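Local coordinates for 3-dehydroshikimate dehydratase (Pseudomonas putida, PDB 5HMQ), which catalyses the metal-dependent dehydration of 3-dehydroshikimate to protocatechuate, a common intermediate in the breakdown of quinate and shikimate, at residues I531-K539 and F566-V575. Numbering follows the deposited sequence.
Sequences IFREVARAK and FLSELAYYNV
F532 and Y573 make a T-shaped pair. The edge of the F532 ring points at one face of Y573, with the planes at 85° and the centroids 4.9 Å apart. The leading atom is CD1 of F532, which lies 3.5 Å from CG of Y573. It sits over that face, displaced from the centre toward the rim. F532 has CG anti to its carbonyl carbon (chi1 -69°), and this sends the ring out from its helix toward helix 564-572. There its far end meets L570, where CZ of F532 and CD2 of L570 are 3.3 Å apart. The two side chains cross at about a right angle. F566 completes the aromatic cluster, approaching F532 obliquely, with its CE1 3.7 Å from CE2 of F532. The carbonyl carbon of E569 lies at the edge of the F532 ring, and CB of E569 is close to CE1 of F532. Y573 is in turn met at its own edge by CG1 of V535 and CB of A536. CG1 of V535 also lies 3.4 Å from the carbonyl O of Y573. Deeper in, V575 touches I531 (CG1 to CG1, 4.1 Å) and V535 through apolar branches. No hydrogen bond joins the segments, so apolar and aromatic contacts carry the interface.

The axes of the helical segments 531-539 and 566-572 come no closer than 11.2 Å, with their N-to-C directions 31° apart, and large side chains bridge the distance. Y573 is the first residue after helix 564-572 to leave helical geometry, and the contact runs on from there through V575, just before strand 576-579. Both segments belong to the second VOC unit of the dioxygenase-like domain. F587 of strand 585-590 packs on I531, F566 and V575, V589 of that strand packs on V535, and Y553 of helix 550-559 lies against L570.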
# COMPACT_ATOMS: atom_id res chain seq x y z
N ILE C 531 -8.63 -26.22 -31.01
CA ILE C 531 -7.39 -25.88 -30.32
C ILE C 531 -6.18 -26.39 -31.10
O ILE C 531 -5.15 -25.72 -31.18
CB ILE C 531 -7.41 -26.42 -28.88
CG1 ILE C 531 -6.19 -25.92 -28.10
CG2 ILE C 531 -7.50 -27.94 -28.85
CD1 ILE C 531 -6.20 -24.44 -27.81
N PHE C 532 -6.31 -27.58 -31.71
CA PHE C 532 -5.17 -28.16 -32.41
C PHE C 532 -4.84 -27.39 -33.69
O PHE C 532 -3.67 -27.21 -34.02
CB PHE C 532 -5.45 -29.63 -32.74
CG PHE C 532 -5.47 -30.51 -31.53
CD1 PHE C 532 -4.28 -30.94 -30.95
CD2 PHE C 532 -6.67 -30.93 -30.98
CE1 PHE C 532 -4.30 -31.75 -29.84
CE2 PHE C 532 -6.68 -31.75 -29.87
CZ PHE C 532 -5.50 -32.16 -29.31
N ARG C 533 -5.87 -26.95 -34.42
CA ARG C 533 -5.62 -26.18 -35.63
C ARG C 533 -4.96 -24.84 -35.32
O ARG C 533 -4.10 -24.37 -36.06
CB ARG C 533 -6.92 -25.98 -36.41
CG ARG C 533 -6.71 -25.51 -37.83
CD ARG C 533 -8.01 -25.10 -38.50
NE ARG C 533 -7.79 -24.71 -39.89
CZ ARG C 533 -8.72 -24.17 -40.67
NH1 ARG C 533 -9.93 -23.93 -40.20
NH2 ARG C 533 -8.43 -23.85 -41.92
N GLU C 534 -5.36 -24.22 -34.20
CA GLU C 534 -4.79 -22.92 -33.86
C GLU C 534 -3.37 -23.05 -33.33
O GLU C 534 -2.51 -22.23 -33.66
CB GLU C 534 -5.68 -22.21 -32.84
CG GLU C 534 -7.07 -21.88 -33.36
CD GLU C 534 -7.04 -21.15 -34.69
OE1 GLU C 534 -6.21 -20.23 -34.85
OE2 GLU C 534 -7.86 -21.49 -35.57
N VAL C 535 -3.11 -24.06 -32.50
CA VAL C 535 -1.76 -24.29 -32.00
C VAL C 535 -0.80 -24.56 -33.16
O VAL C 535 0.31 -24.01 -33.20
CB VAL C 535 -1.74 -25.44 -30.98
CG1 VAL C 535 -0.32 -25.91 -30.73
CG2 VAL C 535 -2.40 -25.01 -29.68
N ALA C 536 -1.22 -25.39 -34.11
CA ALA C 536 -0.36 -25.70 -35.25
C ALA C 536 -0.02 -24.45 -36.05
O ALA C 536 1.15 -24.19 -36.36
CB ALA C 536 -1.04 -26.74 -36.15
N ARG C 537 -1.04 -23.65 -36.38
CA ARG C 537 -0.79 -22.42 -37.13
C ARG C 537 0.06 -21.44 -36.32
O ARG C 537 0.97 -20.80 -36.86
CB ARG C 537 -2.12 -21.79 -37.55
CG ARG C 537 -2.00 -20.69 -38.59
CD ARG C 537 -2.99 -19.59 -38.30
NE ARG C 537 -2.77 -19.06 -36.97
CZ ARG C 537 -1.87 -18.13 -36.68
NH1 ARG C 537 -1.11 -17.61 -37.64
NH2 ARG C 537 -1.72 -17.72 -35.43
N ALA C 538 -0.23 -21.30 -35.02
CA ALA C 538 0.50 -20.34 -34.20
C ALA C 538 1.95 -20.77 -33.99
O ALA C 538 2.87 -19.95 -34.07
CB ALA C 538 -0.20 -20.14 -32.86
N LYS C 539 2.17 -22.06 -33.71
CA LYS C 539 3.53 -22.55 -33.48
C LYS C 539 4.39 -22.38 -34.72
O LYS C 539 5.58 -22.02 -34.62
CB LYS C 539 3.49 -24.03 -33.09
CG LYS C 539 4.84 -24.72 -33.10
CD LYS C 539 4.78 -26.07 -32.41
CE LYS C 539 6.04 -26.88 -32.70
NZ LYS C 539 5.84 -28.32 -32.40
N PHE C 566 -5.38 -39.83 -28.74
CA PHE C 566 -5.73 -38.43 -28.48
C PHE C 566 -4.74 -37.76 -27.54
O PHE C 566 -4.33 -36.62 -27.79
CB PHE C 566 -7.14 -38.34 -27.90
CG PHE C 566 -7.61 -36.93 -27.68
CD1 PHE C 566 -7.88 -36.09 -28.74
CD2 PHE C 566 -7.76 -36.44 -26.39
CE1 PHE C 566 -8.30 -34.79 -28.53
CE2 PHE C 566 -8.19 -35.15 -26.17
CZ PHE C 566 -8.46 -34.32 -27.24
N LEU C 567 -4.33 -38.44 -26.47
CA LEU C 567 -3.48 -37.79 -25.48
C LEU C 567 -2.09 -37.53 -26.03
O LEU C 567 -1.47 -36.52 -25.70
CB LEU C 567 -3.37 -38.66 -24.21
CG LEU C 567 -2.43 -38.22 -23.08
CD1 LEU C 567 -2.99 -38.69 -21.73
CD2 LEU C 567 -0.94 -38.62 -23.23
N SER C 568 -1.59 -38.42 -26.90
CA SER C 568 -0.29 -38.19 -27.51
C SER C 568 -0.31 -36.99 -28.44
O SER C 568 0.74 -36.38 -28.67
CB SER C 568 0.17 -39.44 -28.27
OG SER C 568 -0.55 -39.60 -29.48
N GLU C 569 -1.48 -36.64 -28.98
CA GLU C 569 -1.59 -35.40 -29.75
C GLU C 569 -1.51 -34.18 -28.84
O GLU C 569 -0.81 -33.22 -29.16
CB GLU C 569 -2.89 -35.41 -30.55
CG GLU C 569 -2.88 -36.38 -31.72
CD GLU C 569 -4.24 -36.52 -32.38
OE1 GLU C 569 -5.12 -35.65 -32.14
OE2 GLU C 569 -4.44 -37.49 -33.13
N LEU C 570 -2.21 -34.22 -27.70
CA LEU C 570 -2.11 -33.13 -26.73
C LEU C 570 -0.67 -32.92 -26.30
O LEU C 570 -0.21 -31.78 -26.16
CB LEU C 570 -3.00 -33.42 -25.52
CG LEU C 570 -4.50 -33.51 -25.82
CD1 LEU C 570 -5.20 -34.22 -24.67
CD2 LEU C 570 -5.07 -32.11 -26.00
N ALA C 571 0.07 -34.01 -26.07
CA ALA C 571 1.46 -33.89 -25.66
C ALA C 571 2.30 -33.29 -26.78
O ALA C 571 3.23 -32.51 -26.53
CB ALA C 571 2.01 -35.25 -25.24
N TYR C 572 2.01 -33.66 -28.03
CA TYR C 572 2.75 -33.11 -29.16
C TYR C 572 2.42 -31.64 -29.39
O TYR C 572 3.29 -30.87 -29.82
CB TYR C 572 2.49 -33.90 -30.43
CG TYR C 572 3.49 -33.57 -31.52
CD1 TYR C 572 4.78 -34.09 -31.49
CD2 TYR C 572 3.17 -32.68 -32.54
CE1 TYR C 572 5.70 -33.78 -32.47
CE2 TYR C 572 4.08 -32.36 -33.53
CZ TYR C 572 5.35 -32.91 -33.49
OH TYR C 572 6.26 -32.59 -34.46
N TYR C 573 1.18 -31.23 -29.11
CA TYR C 573 0.76 -29.86 -29.34
C TYR C 573 0.86 -29.00 -28.08
O TYR C 573 0.40 -27.85 -28.09
CB TYR C 573 -0.69 -29.82 -29.85
CG TYR C 573 -0.89 -30.30 -31.28
CD1 TYR C 573 -0.93 -31.65 -31.59
CD2 TYR C 573 -1.07 -29.39 -32.31
CE1 TYR C 573 -1.12 -32.09 -32.88
CE2 TYR C 573 -1.26 -29.81 -33.61
CZ TYR C 573 -1.29 -31.17 -33.89
OH TYR C 573 -1.48 -31.60 -35.18
N ASN C 574 1.46 -29.52 -27.01
CA ASN C 574 1.67 -28.78 -25.77
C ASN C 574 0.38 -28.14 -25.28
O ASN C 574 0.37 -27.00 -24.79
CB ASN C 574 2.78 -27.74 -25.93
CG ASN C 574 4.14 -28.36 -26.16
OD1 ASN C 574 4.67 -29.06 -25.29
ND2 ASN C 574 4.72 -28.12 -27.33
N VAL C 575 -0.72 -28.86 -25.41
CA VAL C 575 -2.03 -28.37 -24.99
C VAL C 575 -2.26 -28.77 -23.54
O VAL C 575 -2.01 -29.92 -23.15
CB VAL C 575 -3.14 -28.91 -25.90
CG1 VAL C 575 -4.51 -28.46 -25.40
CG2 VAL C 575 -2.92 -28.46 -27.33